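Local coordinates for hypothetical protein (Trypanosoma cruzi, PDB 1YZV), which is of unknown function but belongs to the isochorismatase family and probably acts as a hydrolase through an active site at one end of its parallel sheet, at residues S61-T66 / V114-E119; C25-E30 / F89-F94; V43-R48 / A141-G146; A50-A55 / S175-L180. All blocks are in the same frame, centred on the assembly; numbering follows the deposited sequence.

In the fold
Contacts 1 and 2 each join two strands of the parallel sheet across the one that lies between them, and contacts 3 and 4 belong to helix 39-56 packed against it. Contact 1 packs two aromatic rings on the side of the sheet covered by that helix, and contacts 3 and 4 follow it onto the corner at 141-146 and the helix at 175-180, their centres about 12 Å apart. Tyr-63 OH joins contact 1 to contact 3 through a probable 2.8 Å hydrogen bond to Ala-46 O. Contact 2, centred about 9 Å from contact 1, contains the Asp-Lys pair of the likely active site; Thr-66 OG1 probably bonds to Asp-27 OD1 at 2.7 Å. Contact 4 lies about 22 Å from contact 2, centre to centre.

Contact 1: S61-T66 / V114-E119; sequences SVYIVT and VLWGFE
With chi1 at -160°, CG of Tyr-63 is roughly trans to N, while Trp-116, with chi1 at 75°, tucks its CG between the backbone N and the carbonyl carbon. Both rings leave their strands to one flank of the partner strand and then converge at their ends, even though the nearest CA atoms, those of Tyr-63 and Val-114, remain 9.7 Å apart. The pair is an offset edge-to-face stack: the edge of the tryptophan's six-membered ring is turned toward the tyrosine face, with centroids 5.9 Å apart and planes at 68°. The closest approach belongs to the phenol oxygen, since Tyr-63 OH lies in the indole plane at its edge, 3.4 Å from Trp-116 CZ2. Further in, Tyr-63 CZ meets Trp-116 CH2 at 4.0 Å. The hydroxyl is anchored to Ala-46 O, so the tyrosine ring is tied to helix 39-56 as well as wedged against the indole. Phe-49 and Ala-46 of that helix also touch Trp-116, and Cys-25 meets it from strand 20-26. The two rings thus reach across the strand that separates theirs, building the buried layer between sheet and helix in the parallel alpha/beta fold of the isochorismatase family.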
# COMPACT_ATOMS: atom_id res chain seq x y z
N SER A 61 23.29 21.74 -5.41
CA SER A 61 22.19 21.39 -6.31
C SER A 61 22.64 21.42 -7.75
O SER A 61 23.33 22.38 -8.15
CB SER A 61 21.00 22.34 -6.07
OG SER A 61 19.90 21.99 -6.89
N VAL A 62 22.13 20.45 -8.54
CA VAL A 62 22.25 20.40 -9.98
C VAL A 62 20.88 20.12 -10.58
O VAL A 62 20.08 19.41 -9.98
CB VAL A 62 23.32 19.37 -10.45
CG1 VAL A 62 22.98 17.99 -10.01
CG2 VAL A 62 23.54 19.44 -11.98
N TYR A 63 20.55 20.83 -11.66
CA TYR A 63 19.22 20.74 -12.29
C TYR A 63 19.40 20.19 -13.71
O TYR A 63 19.96 20.87 -14.59
CB TYR A 63 18.58 22.15 -12.32
CG TYR A 63 17.08 22.20 -12.48
CD1 TYR A 63 16.48 22.03 -13.74
CD2 TYR A 63 16.25 22.41 -11.39
CE1 TYR A 63 15.11 22.04 -13.90
CE2 TYR A 63 14.85 22.45 -11.56
CZ TYR A 63 14.30 22.30 -12.83
OH TYR A 63 12.94 22.34 -13.00
N ILE A 64 18.86 18.98 -13.91
CA ILE A 64 18.99 18.20 -15.11
C ILE A 64 17.65 17.99 -15.79
O ILE A 64 16.67 17.56 -15.15
CB ILE A 64 19.64 16.81 -14.77
CG1 ILE A 64 20.94 17.08 -14.03
CG2 ILE A 64 19.76 15.94 -16.04
CD1 ILE A 64 21.82 15.97 -13.87
N VAL A 65 17.58 18.41 -17.05
CA VAL A 65 16.38 18.31 -17.87
C VAL A 65 16.66 17.38 -19.05
O VAL A 65 17.70 17.48 -19.73
CB VAL A 65 15.97 19.69 -18.42
CG1 VAL A 65 14.65 19.60 -19.13
CG2 VAL A 65 15.94 20.73 -17.28
N THR A 66 15.73 16.45 -19.30
CA THR A 66 15.77 15.69 -20.54
C THR A 66 14.54 16.00 -21.39
O THR A 66 13.52 16.48 -20.90
CB THR A 66 15.84 14.18 -20.29
OG1 THR A 66 14.73 13.76 -19.46
CG2 THR A 66 17.17 13.84 -19.66
N VAL A 114 15.89 14.09 -6.75
CA VAL A 114 14.49 14.42 -6.71
C VAL A 114 14.00 14.34 -8.16
O VAL A 114 14.48 15.08 -9.04
CB VAL A 114 14.27 15.83 -6.13
CG1 VAL A 114 12.83 16.28 -6.29
CG2 VAL A 114 14.70 15.86 -4.67
N LEU A 115 13.02 13.47 -8.39
CA LEU A 115 12.60 13.08 -9.75
C LEU A 115 11.11 13.35 -9.96
O LEU A 115 10.27 12.97 -9.14
CB LEU A 115 12.88 11.60 -9.98
CG LEU A 115 12.37 10.87 -11.25
CD1 LEU A 115 12.97 11.51 -12.54
CD2 LEU A 115 12.75 9.35 -11.16
N TRP A 116 10.78 13.96 -11.10
CA TRP A 116 9.38 14.19 -11.47
C TRP A 116 9.25 14.42 -12.98
O TRP A 116 10.25 14.56 -13.66
CB TRP A 116 8.78 15.39 -10.69
CG TRP A 116 9.24 16.71 -11.14
CD1 TRP A 116 8.56 17.54 -12.01
CD2 TRP A 116 10.58 17.25 -11.07
NE1 TRP A 116 9.35 18.58 -12.40
CE2 TRP A 116 10.57 18.48 -11.79
CE3 TRP A 116 11.72 16.94 -10.31
CZ2 TRP A 116 11.71 19.31 -11.91
CZ3 TRP A 116 12.84 17.77 -10.41
CH2 TRP A 116 12.82 18.95 -11.21
N GLY A 117 8.03 14.32 -13.48
CA GLY A 117 7.73 14.67 -14.87
C GLY A 117 6.86 13.66 -15.57
O GLY A 117 5.90 13.10 -14.95
N PHE A 118 7.07 13.56 -16.88
CA PHE A 118 6.27 12.72 -17.75
C PHE A 118 7.13 11.57 -18.35
O PHE A 118 8.31 11.74 -18.59
CB PHE A 118 5.74 13.47 -18.94
CG PHE A 118 4.98 14.76 -18.62
CD1 PHE A 118 4.19 14.88 -17.52
CD2 PHE A 118 4.88 15.72 -19.64
CE1 PHE A 118 3.45 16.06 -17.32
CE2 PHE A 118 4.15 16.90 -19.44
CZ PHE A 118 3.48 17.08 -18.26
N GLU A 119 6.53 10.40 -18.59
CA GLU A 119 5.26 9.98 -18.04
C GLU A 119 5.62 9.08 -16.85
O GLU A 119 6.67 8.42 -16.86
CB GLU A 119 4.45 9.17 -19.07
CG GLU A 119 3.88 10.01 -20.19
CD GLU A 119 2.82 9.29 -21.03
OE1 GLU A 119 1.75 8.90 -20.53
OE2 GLU A 119 3.06 9.14 -22.22

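Contact 2: C25-E30 / F89-F94; sequences CCDIQE and FSKKRF
The approach to Asp-27, which grips Lys-91 across this contact, begins on strand 20-26: Cys-25 pairs through its backbone with strand 61-68, and Cys-26 with strand 110-118. At Asp-27 the strand has ended and the backbone takes up positive phi, with the carboxylate directed at the lysine. Its OD2 accepts Lys-91 NZ at 2.9 Å through the syn lone pair, while OD1 is held by Thr-66 OG1. The lysine arrives from the opposite direction on a chain bent at chi4 (54°), placing its CE 3.4 Å from Asp-27 OD1. Beyond the aspartate, Ile-28 centres an inverse gamma turn. Gln-29 then reaches the backbone at Gln-68 and Gly-74, and Glu-30 that of Ala-78. Gln-68 OE1 is a main further partner of the ammonium. Arg-93 O receives Lys-91 NZ at 2.8 Å in its carbonyl plane, with a C=O...N angle of 150°; Phe-94 O receives it at 2.8 Å with the donor tilted 33° from the plane. Four oxygens thus surround three N-H groups, and not all can be bonded straight at once. With Cys-123 touching both Asp-27 and Lys-91, this salt bridge is consistent with the Asp-Lys-Cys catalytic triad of isochorismatase-like hydrolases.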
# COMPACT_ATOMS: atom_id res chain seq x y z
N CYS A 25 14.23 16.63 -14.02
CA CYS A 25 13.02 17.09 -14.68
C CYS A 25 12.82 16.30 -16.00
O CYS A 25 13.48 16.53 -17.00
CB CYS A 25 13.18 18.58 -14.98
SG CYS A 25 11.79 19.38 -15.80
N CYS A 26 11.97 15.31 -15.92
CA CYS A 26 11.78 14.31 -16.97
C CYS A 26 10.75 14.74 -18.01
O CYS A 26 9.55 14.67 -17.75
CB CYS A 26 11.31 13.01 -16.33
SG CYS A 26 11.63 11.57 -17.22
N ASP A 27 11.22 15.21 -19.16
CA ASP A 27 10.40 15.26 -20.39
C ASP A 27 9.04 16.01 -20.26
O ASP A 27 8.01 15.57 -20.78
CB ASP A 27 10.14 13.81 -20.87
CG ASP A 27 11.42 13.03 -21.18
OD1 ASP A 27 12.56 13.56 -21.03
OD2 ASP A 27 11.27 11.78 -21.35
N ILE A 28 9.06 17.18 -19.63
CA ILE A 28 7.85 17.99 -19.50
C ILE A 28 7.78 18.89 -20.72
O ILE A 28 8.13 20.07 -20.66
CB ILE A 28 7.82 18.80 -18.20
CG1 ILE A 28 7.96 17.83 -17.00
CG2 ILE A 28 6.51 19.60 -18.10
CD1 ILE A 28 7.89 18.48 -15.65
N GLN A 29 7.36 18.29 -21.83
CA GLN A 29 7.46 18.89 -23.15
C GLN A 29 6.11 19.28 -23.73
O GLN A 29 5.06 18.75 -23.34
CB GLN A 29 8.17 17.92 -24.11
CG GLN A 29 9.60 17.63 -23.71
CD GLN A 29 10.11 16.33 -24.33
OE1 GLN A 29 10.37 15.35 -23.62
NE2 GLN A 29 10.29 16.32 -25.65
N GLU A 30 6.16 20.16 -24.74
CA GLU A 30 4.98 20.78 -25.31
C GLU A 30 3.92 19.78 -25.75
O GLU A 30 2.75 19.96 -25.45
CB GLU A 30 5.34 21.76 -26.48
CG GLU A 30 6.12 23.06 -26.05
CD GLU A 30 5.32 24.07 -25.16
OE1 GLU A 30 4.16 23.80 -24.78
OE2 GLU A 30 5.89 25.12 -24.77
N PHE A 89 19.24 17.89 -22.06
CA PHE A 89 19.72 16.88 -23.01
C PHE A 89 18.56 16.24 -23.75
O PHE A 89 17.47 16.03 -23.21
CB PHE A 89 20.48 15.77 -22.30
CG PHE A 89 21.60 16.26 -21.41
CD1 PHE A 89 22.85 16.51 -21.94
CD2 PHE A 89 21.41 16.45 -20.06
CE1 PHE A 89 23.87 16.99 -21.11
CE2 PHE A 89 22.44 16.85 -19.24
CZ PHE A 89 23.66 17.15 -19.77
N SER A 90 18.85 15.83 -24.97
CA SER A 90 17.91 15.08 -25.80
C SER A 90 18.14 13.61 -25.59
O SER A 90 19.26 13.22 -25.38
CB SER A 90 18.17 15.41 -27.26
OG SER A 90 17.46 16.61 -27.47
N LYS A 91 17.08 12.81 -25.63
CA LYS A 91 17.20 11.34 -25.57
C LYS A 91 16.10 10.60 -26.35
O LYS A 91 14.98 11.08 -26.50
CB LYS A 91 17.17 10.83 -24.11
CG LYS A 91 15.79 11.11 -23.40
CD LYS A 91 15.83 10.79 -21.91
CE LYS A 91 14.43 10.78 -21.22
NZ LYS A 91 13.40 9.90 -21.87
N LYS A 92 16.40 9.34 -26.65
CA LYS A 92 15.45 8.35 -27.07
C LYS A 92 15.30 7.23 -26.04
O LYS A 92 14.28 6.57 -26.02
CB LYS A 92 15.86 7.79 -28.43
CG LYS A 92 15.77 8.87 -29.52
CD LYS A 92 15.63 8.27 -30.89
CE LYS A 92 15.61 9.35 -31.97
NZ LYS A 92 16.98 9.98 -32.13
N ARG A 93 16.29 7.03 -25.16
CA ARG A 93 16.16 6.10 -24.03
C ARG A 93 15.05 6.60 -23.08
O ARG A 93 14.86 7.81 -22.93
CB ARG A 93 17.48 6.00 -23.28
CG ARG A 93 17.49 4.91 -22.18
CD ARG A 93 18.66 5.01 -21.26
NE ARG A 93 19.93 4.95 -21.96
CZ ARG A 93 21.10 4.61 -21.42
NH1 ARG A 93 21.19 4.29 -20.12
NH2 ARG A 93 22.19 4.67 -22.16
N PHE A 94 14.27 5.69 -22.48
CA PHE A 94 13.15 6.16 -21.65
C PHE A 94 13.72 6.68 -20.31
O PHE A 94 13.48 7.83 -19.93
CB PHE A 94 12.09 5.09 -21.47
CG PHE A 94 11.47 4.64 -22.75
CD1 PHE A 94 11.15 5.56 -23.74
CD2 PHE A 94 11.26 3.31 -22.99
CE1 PHE A 94 10.63 5.14 -24.96
CE2 PHE A 94 10.64 2.87 -24.14
CZ PHE A 94 10.38 3.80 -25.17

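Contact 3: V43-R48 / A141-G146; sequences VFVANR and AVDGCG
Helix residues 43-48 run against a chain corner made of two overlapping type I turns, Ala-141 to Gly-144 and Val-142 to Cys-145, so closely that Val-45 CA and Gly-144 CA are only 5.1 Å apart. The approach depends on Gly-144 having no side chain, since Val-45 fills the space a CB would take; the glycine CA lies 3.6 Å from Val-45 CG2. The same methyl touches the acid beside it, at 3.6 Å from Asp-143 OD2, while Val-45 CG1 extends toward Ala-141 CB at 4.3 Å. In Asp-143 a chi1 of 57° places the carboxylate over its own main chain, across the valine at about a right angle. Oxygen OD2 is hydrogen-bonded by Ser-173 OG and His-200 NE2. Arg-48 NH1 lies 4.6 Å from Asp-143 OD2, which is well out of the guanidinium plane, so the two interact through charge alone. That guanidinium is itself steadied: NH1 bonds Ser-173 OG, NH2 bonds Leu-195 O, and Phe-44 CE2 sits 3.6 Å above its plane, over the centre. Ser-173 OG therefore bridges carboxylate and guanidinium. A buried carboxylate with both oxygens hydrogen-bonded, OD2 to two partners, and an arginine close by is probably kept ionised.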
# COMPACT_ATOMS: atom_id res chain seq x y z
N VAL A 43 4.45 21.38 -14.43
CA VAL A 43 5.13 22.65 -14.67
C VAL A 43 5.37 23.43 -13.37
O VAL A 43 6.49 23.92 -13.16
CB VAL A 43 4.35 23.49 -15.70
CG1 VAL A 43 4.83 24.95 -15.68
CG2 VAL A 43 4.52 22.87 -17.06
N PHE A 44 4.32 23.58 -12.55
CA PHE A 44 4.41 24.23 -11.23
C PHE A 44 5.51 23.65 -10.34
O PHE A 44 6.28 24.42 -9.72
CB PHE A 44 3.02 24.19 -10.50
CG PHE A 44 3.04 24.71 -9.07
CD1 PHE A 44 2.84 26.04 -8.79
CD2 PHE A 44 3.21 23.85 -8.01
CE1 PHE A 44 2.82 26.47 -7.47
CE2 PHE A 44 3.13 24.27 -6.72
CZ PHE A 44 2.98 25.56 -6.43
N VAL A 45 5.59 22.31 -10.30
CA VAL A 45 6.60 21.61 -9.53
C VAL A 45 8.01 21.85 -10.13
O VAL A 45 8.99 22.05 -9.39
CB VAL A 45 6.29 20.09 -9.36
CG1 VAL A 45 7.48 19.33 -8.82
CG2 VAL A 45 5.12 19.89 -8.45
N ALA A 46 8.10 21.87 -11.45
CA ALA A 46 9.37 22.18 -12.12
C ALA A 46 9.91 23.57 -11.73
O ALA A 46 11.10 23.74 -11.41
CB ALA A 46 9.24 22.06 -13.64
N ASN A 47 9.00 24.54 -11.68
CA ASN A 47 9.28 25.90 -11.24
C ASN A 47 9.62 26.06 -9.76
O ASN A 47 10.54 26.78 -9.38
CB ASN A 47 8.14 26.82 -11.63
CG ASN A 47 8.15 27.16 -13.10
OD1 ASN A 47 9.21 27.16 -13.73
ND2 ASN A 47 6.95 27.35 -13.69
N ARG A 48 8.94 25.28 -8.92
CA ARG A 48 9.23 25.26 -7.51
C ARG A 48 10.65 24.75 -7.25
O ARG A 48 11.41 25.32 -6.44
CB ARG A 48 8.19 24.37 -6.81
CG ARG A 48 8.52 24.07 -5.39
CD ARG A 48 7.33 23.43 -4.69
NE ARG A 48 6.31 24.41 -4.36
CZ ARG A 48 5.19 24.11 -3.69
NH1 ARG A 48 4.94 22.85 -3.31
NH2 ARG A 48 4.38 25.09 -3.32
N ALA A 141 8.52 13.17 -6.74
CA ALA A 141 7.56 14.22 -6.36
C ALA A 141 6.27 13.94 -7.09
O ALA A 141 6.09 14.38 -8.23
CB ALA A 141 8.08 15.61 -6.71
N VAL A 142 5.38 13.19 -6.46
CA VAL A 142 4.18 12.72 -7.16
C VAL A 142 3.30 13.83 -7.74
O VAL A 142 2.64 13.64 -8.79
CB VAL A 142 3.33 11.73 -6.25
CG1 VAL A 142 2.75 12.39 -5.01
CG2 VAL A 142 2.20 11.03 -7.05
N ASP A 143 3.24 14.97 -7.04
CA ASP A 143 2.45 16.13 -7.47
C ASP A 143 2.98 16.81 -8.73
O ASP A 143 2.24 17.54 -9.38
CB ASP A 143 2.24 17.20 -6.33
CG ASP A 143 3.56 17.75 -5.71
OD1 ASP A 143 4.50 16.96 -5.51
OD2 ASP A 143 3.61 18.96 -5.32
N GLY A 144 4.19 16.42 -9.15
CA GLY A 144 4.82 16.87 -10.41
C GLY A 144 4.98 15.76 -11.45
O GLY A 144 5.75 15.88 -12.39
N CYS A 145 4.31 14.63 -11.21
CA CYS A 145 4.26 13.48 -12.13
C CYS A 145 2.90 13.30 -12.76
O CYS A 145 1.86 13.59 -12.15
CB CYS A 145 4.66 12.17 -11.42
SG CYS A 145 6.33 12.11 -10.89
N GLY A 146 2.90 12.79 -14.00
CA GLY A 146 1.67 12.53 -14.69
C GLY A 146 1.84 11.58 -15.84
O GLY A 146 2.97 11.45 -16.39

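Contact 4: A50-A55 / S175-L180; sequences AGLHTA and SILMQL
Leu-52 pushes its CD2 methyl against two leucines of the facing helix, lying 3.5 Å from Leu-177 CD1 and 3.6 Å from Leu-180 CD1. Since residues 177 and 180 are three positions apart on one helix face, the single methyl touches both of them at once. The Leu-52 and Leu-177 chains run antiparallel alongside one another, while Leu-180 meets Leu-52 at a slant. Leu-52 holds CG trans to N (chi1 -178°), which extends its chain across the interface, where the CA atoms of Leu-52 and Leu-177 are 7.5 Å apart. Leu-177 has a chi1 of -100°, off the staggered values, perhaps in part because of this close methyl contact. Polar groups on helix 173-181 are engaged away from this apolar meeting point. Gln-179 NE2 donates to Ser-175 OG at 3.0 Å, the oxygen lying in the amide plane, and Ser-175 OG also bonds His-121 O of a neighbouring subunit. Around the leucines, Ile-192 of helix 189-197 packs on both Leu-52 and Leu-177, and Phe-23 of strand 20-26 meets Leu-52 and Leu-180, so helices 39-56 and 173-181 join between a third helix and the sheet.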
# COMPACT_ATOMS: atom_id res chain seq x y z
N ALA A 50 13.05 24.61 -9.46
CA ALA A 50 13.97 25.58 -10.08
C ALA A 50 14.31 26.67 -9.08
O ALA A 50 15.48 26.98 -8.91
CB ALA A 50 13.40 26.17 -11.37
N GLY A 51 13.30 27.21 -8.38
CA GLY A 51 13.52 28.20 -7.36
C GLY A 51 14.33 27.67 -6.18
O GLY A 51 15.23 28.34 -5.67
N LEU A 52 14.02 26.46 -5.74
CA LEU A 52 14.82 25.83 -4.70
C LEU A 52 16.31 25.65 -5.09
O LEU A 52 17.23 26.02 -4.34
CB LEU A 52 14.19 24.49 -4.32
CG LEU A 52 14.91 23.75 -3.18
CD1 LEU A 52 14.96 24.59 -1.92
CD2 LEU A 52 14.27 22.39 -2.96
N HIS A 53 16.54 25.04 -6.24
CA HIS A 53 17.85 24.82 -6.82
C HIS A 53 18.67 26.13 -6.83
O HIS A 53 19.85 26.17 -6.44
CB HIS A 53 17.70 24.28 -8.25
CG HIS A 53 18.93 24.45 -9.10
ND1 HIS A 53 19.97 23.54 -9.10
CD2 HIS A 53 19.27 25.40 -10.00
CE1 HIS A 53 20.85 23.89 -10.01
NE2 HIS A 53 20.48 25.04 -10.54
N THR A 54 18.04 27.21 -7.30
CA THR A 54 18.71 28.54 -7.36
C THR A 54 19.05 29.10 -5.98
O THR A 54 20.17 29.57 -5.77
CB THR A 54 17.88 29.52 -8.21
OG1 THR A 54 17.88 29.00 -9.55
CG2 THR A 54 18.46 30.93 -8.20
N ALA A 55 18.17 28.85 -5.00
CA ALA A 55 18.45 29.24 -3.60
C ALA A 55 19.59 28.43 -2.95
O ALA A 55 20.40 28.97 -2.14
CB ALA A 55 17.21 29.11 -2.76
N SER A 175 6.87 18.59 0.87
CA SER A 175 7.52 17.72 1.80
C SER A 175 9.00 17.62 1.50
O SER A 175 9.81 17.79 2.40
CB SER A 175 6.89 16.35 1.78
OG SER A 175 7.32 15.58 2.87
N ILE A 176 9.30 17.58 0.20
CA ILE A 176 10.68 17.50 -0.29
C ILE A 176 11.47 18.77 0.08
O ILE A 176 12.56 18.68 0.69
CB ILE A 176 10.69 17.19 -1.78
CG1 ILE A 176 10.25 15.74 -2.00
CG2 ILE A 176 12.03 17.51 -2.45
CD1 ILE A 176 9.76 15.45 -3.41
N LEU A 177 10.88 19.94 -0.16
CA LEU A 177 11.52 21.18 0.23
C LEU A 177 11.92 21.17 1.72
O LEU A 177 13.07 21.54 2.08
CB LEU A 177 10.60 22.38 -0.07
CG LEU A 177 10.89 23.15 -1.33
CD1 LEU A 177 10.82 22.24 -2.55
CD2 LEU A 177 9.96 24.35 -1.46
N MET A 178 10.98 20.79 2.58
CA MET A 178 11.17 20.86 4.03
C MET A 178 12.06 19.72 4.55
O MET A 178 12.78 19.91 5.53
CB MET A 178 9.79 20.88 4.72
CG MET A 178 8.95 22.09 4.32
SD MET A 178 9.71 23.62 4.86
CE MET A 178 10.70 24.16 3.46
N GLN A 179 12.11 18.60 3.82
CA GLN A 179 13.12 17.54 4.05
C GLN A 179 14.56 18.00 3.85
O GLN A 179 15.47 17.63 4.62
CB GLN A 179 12.87 16.30 3.18
CG GLN A 179 11.69 15.46 3.62
CD GLN A 179 11.29 14.43 2.54
OE1 GLN A 179 12.14 13.76 2.00
NE2 GLN A 179 10.01 14.36 2.21
N LEU A 180 14.78 18.79 2.81
CA LEU A 180 16.12 19.27 2.49
C LEU A 180 16.57 20.32 3.49
O LEU A 180 17.75 20.50 3.64
CB LEU A 180 16.19 19.84 1.08
CG LEU A 180 16.09 18.79 -0.00
CD1 LEU A 180 15.61 19.41 -1.35
CD2 LEU A 180 17.44 18.02 -0.13